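Local coordinates for sister chromatid cohesion protein (Chaetomium thermophilum, PDB 5T8V), which probably serves as a cohesin loader that associates with chromatin, represented here by the C-terminal HEAT-repeat fragment of Scc2, at residues K817-M822 / A854-F859; D841-L846 / R863-Y868; I848-E853 / V885-R890; V891-S896 / L929-T934. One frame throughout, in Å; residues are numbered along the deposited sequence.

All four contacts lie in one run of helices in the HEAT-repeat solenoid, far from the centre of the chain. Contacts 1 and 2 are buried and apolar: both draw on helix 839-852 or the loop after it, and their side chains touch each other through Val819 and Leu846. Contact 3 uses the same helix, set almost parallel to helix 878-891, and passes from an alanine and isoleucine inside to a lysine and arginine toward solvent. Contact 4 continues outward from the end of helix 878-891 to helix 919-935. It is again apolar across the interface but partly exposed, and only contacts 2 and 4 fail to touch directly.

Contact 1: K817-M822 / A854-F859; sequences KLVGSM and ASLFTF
Val819, midway along its stretch of helix 808-824, faces the turn that follows helix 839-852, with its CA 7.1 Å from the CA of Leu856. The two methyls of the valine divide the work, and a compact branched residue suits a place where several apolar side chains converge. CG1, placed anti to the backbone N (chi1 173°), reaches the aromatic ring of Phe857, while CG2 goes to the neighbouring leucine. The ring is met over one face: Val819 CG1 stands 3.8 Å from the centroid of the Phe857 ring and 19° off its normal, a CH-pi contact displaced toward the rim, where CE2 is the nearest ring atom at 3.6 Å from that methyl. The two side chains cross at about a right angle, with one methyl set on the flat ring. Helix 808-824 here packs on the turn after helix 839-852, as expected where neighbouring helices of a HEAT-repeat alpha solenoid share an apolar interior. Leu856 adds a looser touch, its CB lying 4.3 Å from Val819 CG2. Phe857 N bonds to Ala854 O (3.0 Å), closing the turn that holds both residues. Leu846 and Phe849 of helix 839-852 also pack on Val819, and Leu856 extends the apolar surface to Met812 and Cys815 of helix 808-824.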
# COMPACT_ATOMS: atom_id res chain seq x y z
N LYS A 817 31.69 -31.11 -2.60
CA LYS A 817 31.16 -31.62 -3.86
C LYS A 817 30.78 -30.51 -4.83
O LYS A 817 30.73 -30.76 -6.04
CB LYS A 817 29.95 -32.52 -3.59
CG LYS A 817 30.33 -33.83 -2.90
CD LYS A 817 29.30 -34.93 -3.13
CE LYS A 817 28.11 -34.82 -2.18
NZ LYS A 817 28.50 -35.11 -0.77
N LEU A 818 30.51 -29.30 -4.34
CA LEU A 818 30.37 -28.16 -5.24
C LEU A 818 31.69 -27.87 -5.94
O LEU A 818 31.75 -27.81 -7.17
CB LEU A 818 29.90 -26.93 -4.46
CG LEU A 818 28.39 -26.81 -4.21
CD1 LEU A 818 28.11 -25.71 -3.21
CD2 LEU A 818 27.64 -26.55 -5.51
N VAL A 819 32.76 -27.68 -5.17
CA VAL A 819 34.09 -27.50 -5.74
C VAL A 819 34.42 -28.65 -6.69
O VAL A 819 34.81 -28.44 -7.85
CB VAL A 819 35.15 -27.38 -4.63
CG1 VAL A 819 36.56 -27.35 -5.20
CG2 VAL A 819 34.89 -26.14 -3.78
N GLY A 820 34.25 -29.88 -6.21
CA GLY A 820 34.50 -31.04 -7.05
C GLY A 820 33.71 -31.01 -8.35
O GLY A 820 34.19 -31.49 -9.38
N SER A 821 32.50 -30.45 -8.31
CA SER A 821 31.74 -30.27 -9.55
C SER A 821 32.41 -29.24 -10.44
O SER A 821 32.67 -29.50 -11.62
CB SER A 821 30.31 -29.86 -9.22
OG SER A 821 29.54 -29.72 -10.41
N MET A 822 32.72 -28.06 -9.89
CA MET A 822 33.38 -27.02 -10.68
C MET A 822 34.59 -27.57 -11.41
O MET A 822 34.80 -27.27 -12.59
CB MET A 822 33.79 -25.85 -9.78
CG MET A 822 32.72 -25.40 -8.81
SD MET A 822 32.89 -23.68 -8.32
CE MET A 822 31.67 -23.58 -7.01
N ALA A 854 40.54 -23.95 2.07
CA ALA A 854 41.31 -24.78 1.16
C ALA A 854 41.13 -26.27 1.41
O ALA A 854 41.45 -27.08 0.53
CB ALA A 854 42.80 -24.43 1.26
N SER A 855 40.64 -26.65 2.59
CA SER A 855 40.42 -28.06 2.90
C SER A 855 39.53 -28.75 1.86
O SER A 855 39.59 -29.98 1.73
CB SER A 855 39.79 -28.20 4.28
OG SER A 855 39.35 -29.53 4.51
N LEU A 856 38.71 -27.99 1.13
CA LEU A 856 37.77 -28.58 0.19
C LEU A 856 38.44 -29.09 -1.08
O LEU A 856 37.83 -29.86 -1.82
CB LEU A 856 36.70 -27.55 -0.17
CG LEU A 856 35.91 -26.99 1.01
CD1 LEU A 856 35.30 -25.64 0.66
CD2 LEU A 856 34.83 -27.96 1.44
N PHE A 857 39.68 -28.69 -1.34
CA PHE A 857 40.37 -29.03 -2.57
C PHE A 857 41.25 -30.25 -2.38
O PHE A 857 41.71 -30.54 -1.27
CB PHE A 857 41.20 -27.85 -3.07
CG PHE A 857 40.38 -26.66 -3.49
CD1 PHE A 857 39.77 -25.85 -2.55
CD2 PHE A 857 40.23 -26.34 -4.83
CE1 PHE A 857 39.02 -24.76 -2.93
CE2 PHE A 857 39.47 -25.25 -5.22
CZ PHE A 857 38.87 -24.46 -4.27
N THR A 858 41.49 -30.97 -3.48
CA THR A 858 42.34 -32.15 -3.48
C THR A 858 43.45 -31.98 -4.52
O THR A 858 43.35 -31.17 -5.44
CB THR A 858 41.54 -33.42 -3.78
OG1 THR A 858 41.05 -33.38 -5.13
CG2 THR A 858 40.36 -33.55 -2.83
N PHE A 859 44.51 -32.77 -4.35
CA PHE A 859 45.66 -32.68 -5.25
C PHE A 859 45.27 -33.04 -6.68
O PHE A 859 45.70 -32.39 -7.63
CB PHE A 859 46.78 -33.59 -4.76
CG PHE A 859 47.90 -33.75 -5.75
CD1 PHE A 859 48.96 -32.85 -5.78
CD2 PHE A 859 47.91 -34.81 -6.65
CE1 PHE A 859 49.99 -33.00 -6.69
CE2 PHE A 859 48.93 -34.96 -7.56
CZ PHE A 859 49.98 -34.06 -7.58

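Contact 2: D841-L846 / R863-Y868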
# COMPACT_ATOMS: atom_id res chain seq x y z
N ASP A 841 35.16 -18.09 -15.86
CA ASP A 841 34.13 -17.71 -14.90
C ASP A 841 34.02 -18.72 -13.76
O ASP A 841 33.73 -18.34 -12.63
CB ASP A 841 32.79 -17.57 -15.62
CG ASP A 841 32.81 -16.48 -16.68
OD1 ASP A 841 33.60 -15.53 -16.53
OD2 ASP A 841 32.04 -16.58 -17.65
N VAL A 842 34.24 -20.01 -14.05
CA VAL A 842 34.24 -21.01 -12.99
C VAL A 842 35.43 -20.80 -12.06
O VAL A 842 35.31 -20.90 -10.83
CB VAL A 842 34.25 -22.42 -13.59
CG1 VAL A 842 34.32 -23.48 -12.50
CG2 VAL A 842 33.01 -22.64 -14.45
N LEU A 843 36.60 -20.50 -12.62
CA LEU A 843 37.78 -20.28 -11.80
C LEU A 843 37.65 -19.03 -10.95
O LEU A 843 38.32 -18.93 -9.91
CB LEU A 843 39.02 -20.20 -12.69
CG LEU A 843 39.32 -21.51 -13.43
CD1 LEU A 843 40.34 -21.27 -14.52
CD2 LEU A 843 39.80 -22.58 -12.47
N GLN A 844 36.82 -18.07 -11.35
CA GLN A 844 36.62 -16.90 -10.50
C GLN A 844 35.94 -17.26 -9.19
O GLN A 844 36.22 -16.64 -8.16
CB GLN A 844 35.81 -15.83 -11.24
CG GLN A 844 36.63 -15.04 -12.25
CD GLN A 844 37.84 -14.38 -11.63
OE1 GLN A 844 38.98 -14.76 -11.90
NE2 GLN A 844 37.61 -13.39 -10.77
N VAL A 845 35.06 -18.26 -9.20
CA VAL A 845 34.41 -18.70 -7.97
C VAL A 845 35.26 -19.73 -7.23
O VAL A 845 35.33 -19.72 -6.00
CB VAL A 845 32.99 -19.24 -8.26
CG1 VAL A 845 33.01 -20.31 -9.34
CG2 VAL A 845 32.33 -19.79 -7.00
N LEU A 846 35.92 -20.63 -7.96
CA LEU A 846 36.87 -21.54 -7.31
C LEU A 846 37.94 -20.76 -6.56
O LEU A 846 38.41 -21.20 -5.51
CB LEU A 846 37.51 -22.46 -8.35
CG LEU A 846 36.69 -23.68 -8.78
CD1 LEU A 846 37.35 -24.38 -9.95
CD2 LEU A 846 36.52 -24.64 -7.61
N ARG A 863 45.92 -30.92 -10.30
CA ARG A 863 46.58 -31.41 -11.51
C ARG A 863 45.81 -31.04 -12.77
O ARG A 863 46.41 -30.98 -13.85
CB ARG A 863 46.76 -32.92 -11.42
CG ARG A 863 47.58 -33.53 -12.54
CD ARG A 863 47.64 -35.05 -12.41
NE ARG A 863 46.31 -35.65 -12.52
CZ ARG A 863 46.05 -36.94 -12.30
NH1 ARG A 863 47.03 -37.77 -11.97
NH2 ARG A 863 44.81 -37.39 -12.42
N LEU A 864 44.50 -30.80 -12.66
CA LEU A 864 43.73 -30.39 -13.83
C LEU A 864 44.04 -28.95 -14.22
O LEU A 864 43.94 -28.59 -15.39
CB LEU A 864 42.23 -30.55 -13.56
CG LEU A 864 41.79 -31.93 -13.08
CD1 LEU A 864 40.28 -31.98 -12.92
CD2 LEU A 864 42.27 -33.03 -14.02
N LEU A 865 44.41 -28.11 -13.24
CA LEU A 865 44.87 -26.76 -13.53
C LEU A 865 46.31 -26.74 -14.04
O LEU A 865 46.77 -25.68 -14.49
CB LEU A 865 44.76 -25.89 -12.28
CG LEU A 865 43.38 -25.83 -11.62
CD1 LEU A 865 43.44 -25.00 -10.35
CD2 LEU A 865 42.34 -25.28 -12.57
N ARG A 866 47.02 -27.86 -13.97
CA ARG A 866 48.42 -27.94 -14.38
C ARG A 866 48.72 -27.24 -15.70
O ARG A 866 49.65 -26.42 -15.74
CB ARG A 866 48.83 -29.42 -14.46
CG ARG A 866 50.32 -29.66 -14.58
CD ARG A 866 51.02 -29.43 -13.26
NE ARG A 866 52.44 -29.76 -13.34
CZ ARG A 866 53.37 -28.96 -13.85
NH1 ARG A 866 53.03 -27.77 -14.34
NH2 ARG A 866 54.64 -29.34 -13.87
N PRO A 867 48.01 -27.49 -16.80
CA PRO A 867 48.36 -26.83 -18.07
C PRO A 867 48.18 -25.32 -18.04
O PRO A 867 48.84 -24.62 -18.82
CB PRO A 867 47.42 -27.49 -19.09
CG PRO A 867 46.28 -27.99 -18.28
CD PRO A 867 46.86 -28.40 -16.96
N TYR A 868 47.32 -24.80 -17.17
CA TYR A 868 47.17 -23.35 -17.06
C TYR A 868 48.46 -22.70 -16.56
O TYR A 868 48.75 -21.55 -16.92
CB TYR A 868 46.01 -23.00 -16.14
CG TYR A 868 44.64 -23.25 -16.73
CD1 TYR A 868 44.16 -22.48 -17.78
CD2 TYR A 868 43.82 -24.25 -16.22
CE1 TYR A 868 42.91 -22.70 -18.32
CE2 TYR A 868 42.56 -24.48 -16.76
CZ TYR A 868 42.11 -23.70 -17.80
OH TYR A 868 40.86 -23.92 -18.34
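Leu843 and Leu865 meet methyl to methyl, CD2 against CD2 at 3.7 Å, and this is the tight part of the contact. Their side chains slide past each other in opposite directions, bridging backbones whose CA atoms stay 9.8 Å apart. Each CG lies anti to its own carbonyl carbon (chi1 -64° in Leu843, -55° in Leu865), which extends the branched end into the gap between the segments. Leucine suits both positions because it is long enough to span that gap and carries no polar group that would need a partner in a buried place. The looser side belongs to Tyr868. Leu843 CD1 lies over one face of its ring but no nearer than 4.4 Å, measured to Tyr868 CZ, and this tyrosine is partly exposed. A backbone bond from Tyr868 N to Leu865 O (2.9 Å) links the two residues within one turn, and both side chains point toward helix 839-852. Val880 of helix 878-891 touches both Leu843 and Tyr868, while Arg866 forms a salt bridge with Glu909. Helices 839-852, 866-870 and 878-891 thus share an apolar interior at this point, consistent with a HEAT-repeat alpha solenoid.

Contact 3: I848-E853 / V885-R890; sequences IFAKAE and VVIYRR
Arg890 N donates to Val886 O at 2.9 Å, a bond within its own helix, and the same residue lays its CB against Ala850 O of the facing helix at 3.6 Å. The segments run nearly parallel, their axes 14° apart in direction and 8.9 Å apart at closest approach. Alanine makes this possible: with only a methyl at position 850, the CA atoms of Ala850 and Ile887 come within 5.8 Å. Ala850 CB packs on Ile887 CG1 at 4.3 Å, forming the buried edge of the contact. Toward solvent, Lys851 and Arg890 lie side by side and point the same way. Both chains bend at chi2, and Lys851 CD comes to the edge of the guanidinium, near its plane, 3.7 Å from Arg890 NE. Lysine and arginine suit this outer side because their aliphatic lengths can pack while their charged ends reach outward. The like charges may repel somewhat, with Lys851 NZ 4.7 Å from Arg890 NE; Lys851 also touches Asp794 of helix 791-801, whose negative charge may moderate this. The next-door Arg889 forms a salt bridge with Asp924 of helix 919-935. Near-parallel packing of helices 839-852 and 878-891 is consistent with equivalent helices stacked side by side in one layer of a HEAT-repeat alpha solenoid.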
# COMPACT_ATOMS: atom_id res chain seq x y z
N ILE A 848 37.70 -17.75 -4.93
CA ILE A 848 37.20 -17.30 -3.63
C ILE A 848 36.88 -18.49 -2.73
O ILE A 848 36.97 -18.37 -1.50
CB ILE A 848 35.98 -16.39 -3.83
CG1 ILE A 848 34.89 -17.09 -4.65
CG2 ILE A 848 36.42 -15.08 -4.47
CD1 ILE A 848 33.72 -16.21 -5.04
N PHE A 849 36.52 -19.64 -3.30
CA PHE A 849 36.36 -20.84 -2.48
C PHE A 849 37.68 -21.23 -1.83
O PHE A 849 37.75 -21.45 -0.62
CB PHE A 849 35.82 -21.99 -3.33
CG PHE A 849 34.35 -22.20 -3.17
CD1 PHE A 849 33.45 -21.48 -3.94
CD2 PHE A 849 33.86 -23.12 -2.25
CE1 PHE A 849 32.10 -21.67 -3.79
CE2 PHE A 849 32.51 -23.31 -2.11
CZ PHE A 849 31.62 -22.59 -2.88
N ALA A 850 38.75 -21.32 -2.63
CA ALA A 850 40.06 -21.65 -2.08
C ALA A 850 40.48 -20.62 -1.04
O ALA A 850 41.12 -20.97 -0.04
CB ALA A 850 41.09 -21.73 -3.20
N LYS A 851 40.13 -19.35 -1.24
CA LYS A 851 40.41 -18.34 -0.23
C LYS A 851 39.65 -18.63 1.06
O LYS A 851 40.18 -18.46 2.16
CB LYS A 851 40.06 -16.95 -0.76
CG LYS A 851 39.83 -15.88 0.31
CD LYS A 851 41.04 -15.67 1.20
CE LYS A 851 40.71 -14.72 2.34
NZ LYS A 851 41.80 -14.63 3.35
N ALA A 852 38.40 -19.08 0.94
CA ALA A 852 37.57 -19.28 2.13
C ALA A 852 38.02 -20.50 2.92
O ALA A 852 38.21 -20.43 4.14
CB ALA A 852 36.10 -19.41 1.73
N GLU A 853 38.18 -21.64 2.25
CA GLU A 853 38.54 -22.88 2.94
C GLU A 853 39.22 -23.80 1.94
O GLU A 853 38.56 -24.37 1.07
CB GLU A 853 37.30 -23.54 3.54
CG GLU A 853 37.58 -24.84 4.27
CD GLU A 853 38.50 -24.65 5.46
OE1 GLU A 853 38.48 -23.56 6.07
OE2 GLU A 853 39.25 -25.60 5.79
N VAL A 885 47.06 -19.38 -10.00
CA VAL A 885 48.19 -19.17 -9.10
C VAL A 885 47.70 -18.89 -7.69
O VAL A 885 48.36 -19.27 -6.71
CB VAL A 885 49.12 -18.05 -9.60
CG1 VAL A 885 49.66 -18.38 -10.98
CG2 VAL A 885 48.39 -16.72 -9.61
N VAL A 886 46.55 -18.24 -7.54
CA VAL A 886 46.00 -18.01 -6.21
C VAL A 886 45.47 -19.31 -5.62
O VAL A 886 45.58 -19.55 -4.42
CB VAL A 886 44.91 -16.92 -6.26
CG1 VAL A 886 44.10 -16.89 -4.97
CG2 VAL A 886 45.55 -15.56 -6.50
N ILE A 887 44.89 -20.17 -6.46
CA ILE A 887 44.39 -21.45 -5.97
C ILE A 887 45.54 -22.32 -5.49
O ILE A 887 45.42 -23.02 -4.48
CB ILE A 887 43.55 -22.14 -7.06
CG1 ILE A 887 42.27 -21.35 -7.32
CG2 ILE A 887 43.19 -23.57 -6.63
CD1 ILE A 887 41.50 -21.78 -8.55
N TYR A 888 46.67 -22.30 -6.20
CA TYR A 888 47.85 -23.01 -5.71
C TYR A 888 48.38 -22.36 -4.44
O TYR A 888 48.78 -23.05 -3.50
CB TYR A 888 48.94 -23.03 -6.79
CG TYR A 888 48.80 -24.13 -7.83
CD1 TYR A 888 47.64 -24.89 -7.92
CD2 TYR A 888 49.84 -24.41 -8.70
CE1 TYR A 888 47.52 -25.89 -8.87
CE2 TYR A 888 49.73 -25.41 -9.65
CZ TYR A 888 48.57 -26.15 -9.72
OH TYR A 888 48.46 -27.15 -10.66
N ARG A 889 48.40 -21.02 -4.41
CA ARG A 889 48.89 -20.30 -3.24
C ARG A 889 48.12 -20.69 -1.98
O ARG A 889 48.72 -20.94 -0.93
CB ARG A 889 48.78 -18.80 -3.50
CG ARG A 889 49.13 -17.90 -2.33
CD ARG A 889 48.98 -16.44 -2.73
NE ARG A 889 49.27 -15.52 -1.64
CZ ARG A 889 49.28 -14.19 -1.77
NH1 ARG A 889 49.02 -13.63 -2.95
NH2 ARG A 889 49.55 -13.42 -0.73
N ARG A 890 46.79 -20.76 -2.08
CA ARG A 890 45.97 -21.03 -0.91
C ARG A 890 45.89 -22.52 -0.60
O ARG A 890 45.92 -22.92 0.56
CB ARG A 890 44.56 -20.46 -1.12
CG ARG A 890 44.51 -18.94 -1.21
CD ARG A 890 44.66 -18.29 0.15
NE ARG A 890 44.42 -16.85 0.09
CZ ARG A 890 45.37 -15.93 -0.08
NH1 ARG A 890 46.64 -16.28 -0.22
NH2 ARG A 890 45.04 -14.64 -0.12

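Contact 4: V891-S896 / L929-T934; sequences VLPQLS and LWIIST
Pro893 and Ile931 cross at about a right angle, and the branch methyl of the isoleucine does the touching. Ile931 CG2, anti to its backbone N, abuts the pyrrolidine ring, nearest to Pro893 CD at 3.8 Å; CG and CB of the proline follow slightly farther from the same methyl. A single methyl thus touches three carbons along one side of the rigid ring. The neighbouring pair approaches at a slant and end to end: Leu892 CD2 meets Ile932 CD1, the tips of two long aliphatic side chains. The leucine has its CG anti to the backbone N (chi1 -154°), whereas the Ile932 side chain leaves its helix across the line to the other segment, and only its CD1 end comes near. The pairs also differ in setting: Leu892 and Ile932 are buried, whereas Pro893 is exposed. Proline fits just beyond helix 878-891: lacking an N-H, it cannot carry on the helical bonding, and the chain passes into a 3-10 turn in which Leu895 N donates to Leu892 O at 3.2 Å. On the other segment Leu929 O accepts from both the N and the OG of Ser933, the hydroxyl donating at 3.1 Å from Ser933 OG to Leu929 O and lying 42° above the carbonyl plane. That serine also bonds to Arg907 of helix 900-910, whose Leu903 packs on Ile932. Leu862 of helix 859-862 also packs on Leu892. The turn after helix 878-891 rests in this way on helix 919-935, as neighbouring units of a HEAT-repeat solenoid would be joined by apolar side chains.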
# COMPACT_ATOMS: atom_id res chain seq x y z
N VAL A 891 45.79 -23.36 -1.64
CA VAL A 891 45.56 -24.78 -1.44
C VAL A 891 46.86 -25.49 -1.09
O VAL A 891 46.97 -26.18 -0.07
CB VAL A 891 44.91 -25.41 -2.69
CG1 VAL A 891 44.80 -26.93 -2.54
CG2 VAL A 891 43.54 -24.79 -2.94
N LEU A 892 47.87 -25.35 -1.95
CA LEU A 892 49.04 -26.22 -1.89
C LEU A 892 49.68 -26.30 -0.51
O LEU A 892 50.09 -27.41 -0.12
CB LEU A 892 50.06 -25.75 -2.94
CG LEU A 892 51.05 -26.78 -3.48
CD1 LEU A 892 50.40 -28.12 -3.81
CD2 LEU A 892 51.69 -26.21 -4.72
N PRO A 893 49.80 -25.22 0.28
CA PRO A 893 50.34 -25.38 1.64
C PRO A 893 49.46 -26.21 2.56
O PRO A 893 49.90 -26.55 3.67
CB PRO A 893 50.46 -23.93 2.14
CG PRO A 893 49.56 -23.14 1.27
CD PRO A 893 49.57 -23.81 -0.06
N GLN A 894 48.24 -26.56 2.14
CA GLN A 894 47.36 -27.40 2.94
C GLN A 894 47.60 -28.89 2.73
O GLN A 894 47.27 -29.68 3.62
CB GLN A 894 45.90 -27.06 2.63
CG GLN A 894 44.87 -27.94 3.33
CD GLN A 894 44.24 -28.97 2.40
OE1 GLN A 894 44.43 -28.94 1.18
NE2 GLN A 894 43.46 -29.89 2.97
N LEU A 895 48.15 -29.28 1.59
CA LEU A 895 48.43 -30.69 1.35
C LEU A 895 49.39 -31.23 2.40
O LEU A 895 50.16 -30.50 3.03
CB LEU A 895 49.03 -30.89 -0.05
CG LEU A 895 48.17 -30.49 -1.25
CD1 LEU A 895 48.82 -30.99 -2.54
CD2 LEU A 895 46.75 -31.01 -1.13
N SER A 896 49.33 -32.55 2.60
CA SER A 896 50.17 -33.24 3.58
C SER A 896 51.23 -34.12 2.95
O SER A 896 52.37 -34.14 3.42
CB SER A 896 49.29 -34.10 4.50
OG SER A 896 48.63 -35.11 3.77
N LEU A 929 55.55 -18.73 -5.57
CA LEU A 929 56.94 -19.17 -5.57
C LEU A 929 57.47 -19.34 -4.15
O LEU A 929 58.04 -20.38 -3.81
CB LEU A 929 57.81 -18.17 -6.35
CG LEU A 929 57.69 -18.16 -7.87
CD1 LEU A 929 58.48 -16.99 -8.45
CD2 LEU A 929 58.17 -19.48 -8.47
N TRP A 930 57.29 -18.31 -3.32
CA TRP A 930 57.73 -18.41 -1.93
C TRP A 930 57.13 -19.63 -1.25
O TRP A 930 57.83 -20.39 -0.58
CB TRP A 930 57.37 -17.13 -1.17
CG TRP A 930 57.65 -17.20 0.31
CD1 TRP A 930 56.74 -17.05 1.31
CD2 TRP A 930 58.91 -17.44 0.94
NE1 TRP A 930 57.35 -17.18 2.53
CE2 TRP A 930 58.69 -17.41 2.33
CE3 TRP A 930 60.21 -17.66 0.47
CZ2 TRP A 930 59.71 -17.60 3.26
CZ3 TRP A 930 61.23 -17.85 1.39
CH2 TRP A 930 60.97 -17.82 2.77
N ILE A 931 55.82 -19.83 -1.41
CA ILE A 931 55.16 -20.99 -0.81
C ILE A 931 55.84 -22.28 -1.25
O ILE A 931 56.33 -23.06 -0.42
CB ILE A 931 53.66 -21.00 -1.16
CG1 ILE A 931 52.96 -19.77 -0.57
CG2 ILE A 931 52.99 -22.28 -0.68
CD1 ILE A 931 52.94 -19.71 0.95
N ILE A 932 55.88 -22.52 -2.56
CA ILE A 932 56.56 -23.70 -3.09
C ILE A 932 57.91 -23.88 -2.43
O ILE A 932 58.29 -24.99 -2.03
CB ILE A 932 56.70 -23.60 -4.62
CG1 ILE A 932 55.34 -23.54 -5.31
CG2 ILE A 932 57.53 -24.77 -5.16
CD1 ILE A 932 54.59 -24.85 -5.36
N SER A 933 58.67 -22.79 -2.29
CA SER A 933 60.01 -22.89 -1.73
C SER A 933 59.98 -23.27 -0.26
O SER A 933 60.89 -23.96 0.22
CB SER A 933 60.75 -21.56 -1.92
OG SER A 933 60.93 -21.28 -3.30
N THR A 934 58.95 -22.85 0.48
CA THR A 934 58.86 -23.24 1.89
C THR A 934 58.47 -24.71 2.03
O THR A 934 59.02 -25.42 2.88
CB THR A 934 57.86 -22.36 2.63
OG1 THR A 934 56.57 -22.45 2.01
CG2 THR A 934 58.32 -20.91 2.63